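Local coordinates for surface layer protein (Geobacillus stearothermophilus, PDB 4UJ7), which self-assembles, probably as the protein coat enclosing the bacterial cell, and is represented here by its calcium-binding domain 5-6 fragment, at residues 111-116 with 201-206; 136-141 with 197-202. All blocks are in the same frame, centred on the assembly; numbering follows the deposited sequence.

Contact 1 (111-116 with 201-206); sequences ANYQIK and VKLGTV
Ile-115 carries CG1 beside its backbone N (chi1 -57°) and continues almost fully extended to CD1 (chi2 165°), while Val-201 has CG1 anti to its own N (chi1 -178°), which leaves CG2 as the branch facing Ile-115. The two side chains therefore meet end to end, with Ile-115 CD1 lying 3.6 Å from Val-201 CG2. Behind this touch, Ile-115 CG1 is 4.1 Å from the same methyl, so one valine branch rests against the last two carbons of the isoleucine. Isoleucine suits the place because its longer branch bridges strands whose CA atoms, at Ile-115 and Val-201, stand 8.3 Å apart; the compact valine then completes the distance. A looser second touch lies at the margin, where Tyr-113 OH approaches Leu-203 CD2 at 4.4 Å. Tyrosine and leucine are both partly exposed here, and the phenol allows an apolar ring to end in a polar group. Both also pack on Leu-208 of strand 206-216, as Ile-115 does on Val-211. Immediately after Leu-203 the chain reverses: Leu-203 N donates to Val-206 O (2.7 Å) and Val-206 N to Leu-203 O (3.0 Å), closing a type II' turn in which Gly-204 takes the positive phi that a residue without a side chain adopts easily. No hydrogen bond joins the two segments, since they belong to different sheets. Apolar side chains meeting between facing sheets, next to the hairpin that links strands 195-203 and 206-216, belong to an immunoglobulin-like beta sandwich, consistent with the second Big2-type domain.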
ATOM      1  N   ALA A 111      -2.389  19.146   5.261  1.00 24.22           N
ATOM      2  CA  ALA A 111      -2.541  19.214   6.721  1.00 24.33           C
ATOM      3  C   ALA A 111      -1.538  18.296   7.409  1.00 24.79           C
ATOM      4  O   ALA A 111      -0.866  18.704   8.352  1.00 24.53           O
ATOM      5  CB  ALA A 111      -3.963  18.871   7.145  1.00 25.52           C
ATOM      6  N   ASN A 112      -1.433  17.053   6.932  1.00 23.85           N
ATOM      7  CA  ASN A 112      -0.410  16.126   7.418  1.00 22.97           C
ATOM      8  C   ASN A 112       0.020  15.107   6.358  1.00 23.01           C
ATOM      9  O   ASN A 112      -0.395  15.199   5.198  1.00 21.81           O
ATOM     10  CB  ASN A 112      -0.806  15.461   8.767  1.00 25.00           C
ATOM     11  CG  ASN A 112      -2.108  14.676   8.703  1.00 26.81           C
ATOM     12  OD1 ASN A 112      -2.553  14.251   7.639  1.00 28.91           O
ATOM     13  ND2 ASN A 112      -2.712  14.445   9.869  1.00 28.50           N
ATOM     14  N   TYR A 113       0.844  14.149   6.769  1.00 22.43           N
ATOM     15  CA  TYR A 113       1.445  13.188   5.842  1.00 22.51           C
ATOM     16  C   TYR A 113       1.164  11.785   6.320  1.00 23.56           C
ATOM     17  O   TYR A 113       1.000  11.557   7.518  1.00 23.66           O
ATOM     18  CB  TYR A 113       2.953  13.422   5.712  1.00 23.75           C
ATOM     19  CG  TYR A 113       3.272  14.858   5.400  1.00 24.76           C
ATOM     20  CD1 TYR A 113       3.436  15.794   6.426  1.00 25.73           C
ATOM     21  CD2 TYR A 113       3.349  15.304   4.076  1.00 25.84           C
ATOM     22  CE1 TYR A 113       3.690  17.127   6.147  1.00 26.27           C
ATOM     23  CE2 TYR A 113       3.617  16.638   3.785  1.00 25.96           C
ATOM     24  CZ  TYR A 113       3.786  17.543   4.831  1.00 27.02           C
ATOM     25  OH  TYR A 113       4.044  18.875   4.579  1.00 28.36           O
ATOM     26  N   GLN A 114       1.078  10.858   5.370  1.00 20.71           N
ATOM     27  CA  GLN A 114       0.915   9.447   5.680  1.00 21.15           C
ATOM     28  C   GLN A 114       2.044   8.684   5.018  1.00 20.07           C
ATOM     29  O   GLN A 114       2.278   8.815   3.810  1.00 19.66           O
ATOM     30  CB  GLN A 114      -0.441   8.907   5.210  1.00 21.56           C
ATOM     31  CG  GLN A 114      -1.615   9.440   6.022  1.00 24.20           C
ATOM     32  CD  GLN A 114      -2.978   9.072   5.457  1.00 26.17           C
ATOM     33  OE1 GLN A 114      -3.094   8.234   4.547  1.00 28.01           O
ATOM     34  NE2 GLN A 114      -4.030   9.688   6.016  1.00 24.08           N
ATOM     35  N   ILE A 115       2.732   7.891   5.842  1.00 20.71           N
ATOM     36  CA  ILE A 115       3.756   6.974   5.389  1.00 20.69           C
ATOM     37  C   ILE A 115       3.082   5.619   5.207  1.00 20.51           C
ATOM     38  O   ILE A 115       2.602   4.998   6.165  1.00 22.13           O
ATOM     39  CB  ILE A 115       4.918   6.912   6.400  1.00 20.94           C
ATOM     40  CG1 ILE A 115       5.501   8.323   6.610  1.00 22.05           C
ATOM     41  CG2 ILE A 115       5.963   5.906   5.923  1.00 21.71           C
ATOM     42  CD1 ILE A 115       6.403   8.469   7.829  1.00 23.61           C
ATOM     43  N   LYS A 116       3.014   5.187   3.956  1.00 19.79           N
ATOM     44  CA  LYS A 116       2.245   4.019   3.590  1.00 19.81           C
ATOM     45  C   LYS A 116       3.131   2.812   3.242  1.00 18.20           C
ATOM     46  O   LYS A 116       4.005   2.912   2.382  1.00 17.81           O
ATOM     47  CB  LYS A 116       1.392   4.367   2.374  1.00 20.81           C
ATOM     48  CG  LYS A 116       0.546   3.226   1.893  1.00 23.85           C
ATOM     49  CD  LYS A 116      -0.825   3.317   2.508  1.00 26.77           C
ATOM     50  CE  LYS A 116      -1.626   2.096   2.108  1.00 28.09           C
ATOM     51  NZ  LYS A 116      -1.300   0.964   3.016  1.00 32.82           N
ATOM     52  N   VAL A 201      11.764   9.537   7.821  1.00 17.60           N
ATOM     53  CA  VAL A 201      11.327  10.182   6.595  1.00 18.40           C
ATOM     54  C   VAL A 201      11.455  11.700   6.746  1.00 18.33           C
ATOM     55  O   VAL A 201      10.853  12.284   7.652  1.00 18.51           O
ATOM     56  CB  VAL A 201       9.843   9.840   6.315  1.00 18.58           C
ATOM     57  CG1 VAL A 201       9.386  10.457   5.009  1.00 19.72           C
ATOM     58  CG2 VAL A 201       9.621   8.331   6.304  1.00 18.53           C
ATOM     59  N   LYS A 202      12.223  12.316   5.855  1.00 19.77           N
ATOM     60  CA  LYS A 202      12.484  13.757   5.914  1.00 21.45           C
ATOM     61  C   LYS A 202      12.078  14.451   4.626  1.00 22.63           C
ATOM     62  O   LYS A 202      12.219  13.895   3.540  1.00 22.16           O
ATOM     63  CB  LYS A 202      13.973  14.016   6.182  1.00 22.40           C
ATOM     64  CG  LYS A 202      14.414  13.673   7.600  1.00 24.18           C
ATOM     65  CD  LYS A 202      15.772  14.289   7.882  1.00 26.68           C
ATOM     66  CE  LYS A 202      16.459  13.607   9.049  1.00 28.98           C
ATOM     67  NZ  LYS A 202      17.908  13.948   9.026  1.00 30.56           N
ATOM     68  N   LEU A 203      11.562  15.672   4.753  1.00 23.76           N
ATOM     69  CA  LEU A 203      11.340  16.540   3.598  1.00 25.06           C
ATOM     70  C   LEU A 203      12.361  17.653   3.730  1.00 27.29           C
ATOM     71  O   LEU A 203      12.203  18.551   4.550  1.00 28.19           O
ATOM     72  CB  LEU A 203       9.902  17.063   3.585  1.00 25.92           C
ATOM     73  CG  LEU A 203       9.417  17.906   2.397  1.00 26.73           C
ATOM     74  CD1 LEU A 203       9.627  17.188   1.068  1.00 26.20           C
ATOM     75  CD2 LEU A 203       7.951  18.276   2.583  1.00 26.99           C
ATOM     76  N   GLY A 204      13.433  17.548   2.954  1.00 28.72           N
ATOM     77  CA  GLY A 204      14.638  18.348   3.189  1.00 31.03           C
ATOM     78  C   GLY A 204      15.185  18.110   4.586  1.00 31.94           C
ATOM     79  O   GLY A 204      15.570  16.992   4.931  1.00 33.20           O
ATOM     80  N   THR A 205      15.187  19.162   5.401  1.00 34.01           N
ATOM     81  CA  THR A 205      15.684  19.091   6.773  1.00 32.70           C
ATOM     82  C   THR A 205      14.576  18.814   7.807  1.00 31.29           C
ATOM     83  O   THR A 205      14.863  18.644   8.988  1.00 31.65           O
ATOM     84  CB  THR A 205      16.438  20.386   7.168  1.00 34.66           C
ATOM     85  OG1 THR A 205      15.547  21.503   7.080  1.00 36.44           O
ATOM     86  CG2 THR A 205      17.639  20.623   6.252  1.00 35.42           C
ATOM     87  N   VAL A 206      13.325  18.775   7.356  1.00 28.18           N
ATOM     88  CA  VAL A 206      12.167  18.609   8.244  1.00 26.92           C
ATOM     89  C   VAL A 206      11.806  17.122   8.391  1.00 26.53           C
ATOM     90  O   VAL A 206      11.606  16.437   7.388  1.00 26.28           O
ATOM     91  CB  VAL A 206      10.947  19.412   7.722  1.00 27.40           C
ATOM     92  CG1 VAL A 206       9.729  19.202   8.606  1.00 26.91           C
ATOM     93  CG2 VAL A 206      11.278  20.904   7.618  1.00 26.64           C
TER

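Contact 2 (136-141 with 197-202); sequences VQLKVY and ETLTVK. With CA (calcium ion), chain D.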
ATOM      1  N   VAL A 136      10.584  -4.188   1.101  1.00 14.45           N
ATOM      2  CA  VAL A 136       9.443  -3.407   1.555  1.00 14.78           C
ATOM      3  C   VAL A 136       9.299  -2.284   0.553  1.00 15.13           C
ATOM      4  O   VAL A 136      10.287  -1.787   0.014  1.00 14.44           O
ATOM      5  CB  VAL A 136       9.648  -2.854   2.987  1.00 15.33           C
ATOM      6  CG1 VAL A 136       8.555  -1.867   3.377  1.00 15.39           C
ATOM      7  CG2 VAL A 136       9.723  -4.009   3.980  1.00 16.49           C
ATOM      8  N   GLN A 137       8.055  -1.900   0.289  0.50 15.11           N
ATOM      9  CA  GLN A 137       7.759  -0.808  -0.617  0.50 15.27           C
ATOM     10  C   GLN A 137       6.976   0.263   0.106  0.50 15.01           C
ATOM     11  O   GLN A 137       5.958  -0.030   0.741  0.50 15.22           O
ATOM     12  CB  GLN A 137       6.923  -1.320  -1.781  0.50 16.80           C
ATOM     13  CG  GLN A 137       7.726  -2.078  -2.813  0.50 18.28           C
ATOM     14  CD  GLN A 137       6.886  -2.335  -4.034  0.50 19.57           C
ATOM     15  OE1 GLN A 137       5.814  -2.941  -3.949  0.50 21.66           O
ATOM     16  NE2 GLN A 137       7.337  -1.836  -5.163  0.50 19.92           N
ATOM     17  N   LEU A 138       7.456   1.501   0.005  1.00 14.56           N
ATOM     18  CA  LEU A 138       6.856   2.640   0.716  1.00 14.39           C
ATOM     19  C   LEU A 138       6.444   3.763  -0.219  1.00 14.41           C
ATOM     20  O   LEU A 138       7.118   4.036  -1.216  1.00 14.18           O
ATOM     21  CB  LEU A 138       7.871   3.226   1.717  1.00 15.28           C
ATOM     22  CG  LEU A 138       8.430   2.256   2.760  1.00 14.37           C
ATOM     23  CD1 LEU A 138       9.533   2.949   3.550  1.00 15.89           C
ATOM     24  CD2 LEU A 138       7.356   1.701   3.695  1.00 15.15           C
ATOM     25  N   LYS A 139       5.324   4.408   0.110  1.00 14.95           N
ATOM     26  CA  LYS A 139       4.996   5.705  -0.475  1.00 16.03           C
ATOM     27  C   LYS A 139       4.739   6.700   0.657  1.00 15.84           C
ATOM     28  O   LYS A 139       4.433   6.310   1.785  1.00 16.52           O
ATOM     29  CB  LYS A 139       3.778   5.614  -1.406  1.00 17.19           C
ATOM     30  CG  LYS A 139       4.128   5.155  -2.820  1.00 18.24           C
ATOM     31  CD  LYS A 139       2.855   5.067  -3.660  1.00 19.56           C
ATOM     32  CE  LYS A 139       3.186   4.783  -5.114  1.00 19.20           C
ATOM     33  NZ  LYS A 139       3.870   5.943  -5.725  1.00 19.38           N
ATOM     34  N   VAL A 140       4.907   7.978   0.347  1.00 16.89           N
ATOM     35  CA  VAL A 140       4.555   9.032   1.291  1.00 17.46           C
ATOM     36  C   VAL A 140       3.535   9.958   0.628  1.00 17.57           C
ATOM     37  O   VAL A 140       3.800  10.495  -0.443  1.00 17.66           O
ATOM     38  CB  VAL A 140       5.789   9.826   1.782  1.00 18.13           C
ATOM     39  CG1 VAL A 140       5.379  10.850   2.838  1.00 18.93           C
ATOM     40  CG2 VAL A 140       6.834   8.886   2.385  1.00 18.30           C
ATOM     41  N   TYR A 141       2.363  10.094   1.260  1.00 17.73           N
ATOM     42  CA  TYR A 141       1.291  10.965   0.757  1.00 18.99           C
ATOM     43  C   TYR A 141       1.137  12.248   1.546  1.00 19.33           C
ATOM     44  O   TYR A 141       1.297  12.268   2.772  1.00 19.57           O
ATOM     45  CB  TYR A 141      -0.054  10.238   0.789  1.00 19.35           C
ATOM     46  CG  TYR A 141      -0.109   8.990  -0.055  1.00 19.71           C
ATOM     47  CD1 TYR A 141      -0.179   9.070  -1.438  1.00 20.74           C
ATOM     48  CD2 TYR A 141      -0.072   7.735   0.536  1.00 21.21           C
ATOM     49  CE1 TYR A 141      -0.221   7.926  -2.221  1.00 21.01           C
ATOM     50  CE2 TYR A 141      -0.110   6.588  -0.229  1.00 21.66           C
ATOM     51  CZ  TYR A 141      -0.186   6.693  -1.600  1.00 21.21           C
ATOM     52  OH  TYR A 141      -0.247   5.551  -2.358  1.00 23.94           O
ATOM     53  N   GLU A 197      13.777  -2.321  12.197  1.00 15.20           N
ATOM     54  CA  GLU A 197      14.689  -1.236  11.858  1.00 16.13           C
ATOM     55  C   GLU A 197      13.889   0.033  11.596  1.00 16.00           C
ATOM     56  O   GLU A 197      12.996   0.037  10.746  1.00 15.98           O
ATOM     57  CB  GLU A 197      15.539  -1.621  10.634  1.00 15.69           C
ATOM     58  CG  GLU A 197      16.607  -0.596  10.239  1.00 16.42           C
ATOM     59  CD  GLU A 197      17.846  -0.605  11.111  1.00 16.28           C
ATOM     60  OE1 GLU A 197      17.841  -1.198  12.213  1.00 16.71           O
ATOM     61  OE2 GLU A 197      18.861  -0.023  10.670  1.00 15.92           O
ATOM     62  N   THR A 198      14.191   1.097  12.332  1.00 16.15           N
ATOM     63  CA  THR A 198      13.480   2.366  12.211  1.00 16.81           C
ATOM     64  C   THR A 198      13.976   3.171  11.011  1.00 16.68           C
ATOM     65  O   THR A 198      15.167   3.490  10.914  1.00 17.30           O
ATOM     66  CB  THR A 198      13.613   3.192  13.515  1.00 17.58           C
ATOM     67  OG1 THR A 198      13.062   2.428  14.587  1.00 20.10           O
ATOM     68  CG2 THR A 198      12.842   4.508  13.413  1.00 18.95           C
ATOM     69  N   LEU A 199      13.066   3.503  10.095  1.00 16.46           N
ATOM     70  CA  LEU A 199      13.382   4.428   9.009  1.00 15.64           C
ATOM     71  C   LEU A 199      12.818   5.800   9.276  1.00 16.32           C
ATOM     72  O   LEU A 199      11.675   5.936   9.681  1.00 16.93           O
ATOM     73  CB  LEU A 199      12.843   3.907   7.673  1.00 14.78           C
ATOM     74  CG  LEU A 199      13.246   2.481   7.307  1.00 15.31           C
ATOM     75  CD1 LEU A 199      12.646   2.075   5.961  1.00 16.01           C
ATOM     76  CD2 LEU A 199      14.767   2.335   7.281  1.00 16.74           C
ATOM     77  N   THR A 200      13.626   6.822   9.016  1.00 16.00           N
ATOM     78  CA  THR A 200      13.221   8.215   9.229  1.00 17.31           C
ATOM     79  C   THR A 200      12.922   8.876   7.898  1.00 17.33           C
ATOM     80  O   THR A 200      13.726   8.795   6.959  1.00 17.22           O
ATOM     81  CB  THR A 200      14.301   8.993  10.019  1.00 18.38           C
ATOM     82  OG1 THR A 200      14.528   8.311  11.258  1.00 19.66           O
ATOM     83  CG2 THR A 200      13.853  10.422  10.318  1.00 19.24           C
ATOM     84  N   VAL A 201      11.764   9.537   7.821  1.00 17.60           N
ATOM     85  CA  VAL A 201      11.327  10.182   6.595  1.00 18.40           C
ATOM     86  C   VAL A 201      11.455  11.700   6.746  1.00 18.33           C
ATOM     87  O   VAL A 201      10.853  12.284   7.652  1.00 18.51           O
ATOM     88  CB  VAL A 201       9.843   9.840   6.315  1.00 18.58           C
ATOM     89  CG1 VAL A 201       9.386  10.457   5.009  1.00 19.72           C
ATOM     90  CG2 VAL A 201       9.621   8.331   6.304  1.00 18.53           C
ATOM     91  N   LYS A 202      12.223  12.316   5.855  1.00 19.77           N
ATOM     92  CA  LYS A 202      12.484  13.757   5.914  1.00 21.45           C
ATOM     93  C   LYS A 202      12.078  14.451   4.626  1.00 22.63           C
ATOM     94  O   LYS A 202      12.219  13.895   3.540  1.00 22.16           O
ATOM     95  CB  LYS A 202      13.973  14.016   6.182  1.00 22.40           C
ATOM     96  CG  LYS A 202      14.414  13.673   7.600  1.00 24.18           C
ATOM     97  CD  LYS A 202      15.772  14.289   7.882  1.00 26.68           C
ATOM     98  CE  LYS A 202      16.459  13.607   9.049  1.00 28.98           C
ATOM     99  NZ  LYS A 202      17.908  13.948   9.026  1.00 30.56           N
TER
HETATM  100 CA    CA D 802      20.434  -1.344  12.107  1.00 13.69          CA
HETATM  101  O   HOH W   1      21.776  -0.419  10.323  1.00 14.95           O
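The hydrophobic core of a beta sandwich is where Leu-138 and Val-140, on strand 135-144, meet Leu-199 and Val-201, on strand 195-203 of the facing sheet. All four are buried, and no hydrogen bond crosses between the segments. Leu-138 and Leu-199 are set at a slant to each other, touching through CD1 to CD1 at 4.0 Å. Each has CG beside its backbone N, and an extended second torsion (173° in Leu-138) carries CD1 out into the core; leucine thus supplies reach. Ile-186 of strand 181-188 packs on both. One pair further along, Val-140 and Val-201 lie alongside each other, pointing opposite ways, with Val-140 CG2 lying 4.0 Å from Val-201 CG1. Beta-branched valine suits such a place, being compact and at ease in an extended backbone. Alternation along the strand turns Lys-139 away from this core, and its NZ forms salt bridges with Asp-152 and Asp-181. At the other segment's start the chemistry changes: Glu-197, bent at chi2 (77°), grips a calcium ion with both carboxylate oxygens, OE1 at 2.6 Å and OE2 at 2.5 Å. Water 1 binds the metal too, and Glu-162, Asp-165, Asn-167 and the carbonyl oxygen of Val-169 complete the site, tying strand 195-203 to the loop region of those residues. Apolar side chains meeting between two facing sheets form the core of an immunoglobulin-like beta sandwich, consistent with a Big2-type domain.

How the contacts relate
Both contacts pack strand 195-203 against the facing sheet of one sandwich, and they share Val-201, whose two methyls divide between them. Their other strands, 110-117 and 135-144, are antiparallel neighbours in that sheet, joined by probable backbone hydrogen bonds such as Lys-116 N to Lys-139 O (2.8 Å). Contact 2 is fully buried and purely aliphatic where the sheets meet, with a calcium ion bound by Glu-197 at the start of its second segment. Contact 1, centred about 9 Å away, is only partly buried and admits a tyrosine hydroxyl near the hairpin. Buried areas are nearly equal, so the difference lies in setting and residue choice rather than in extent.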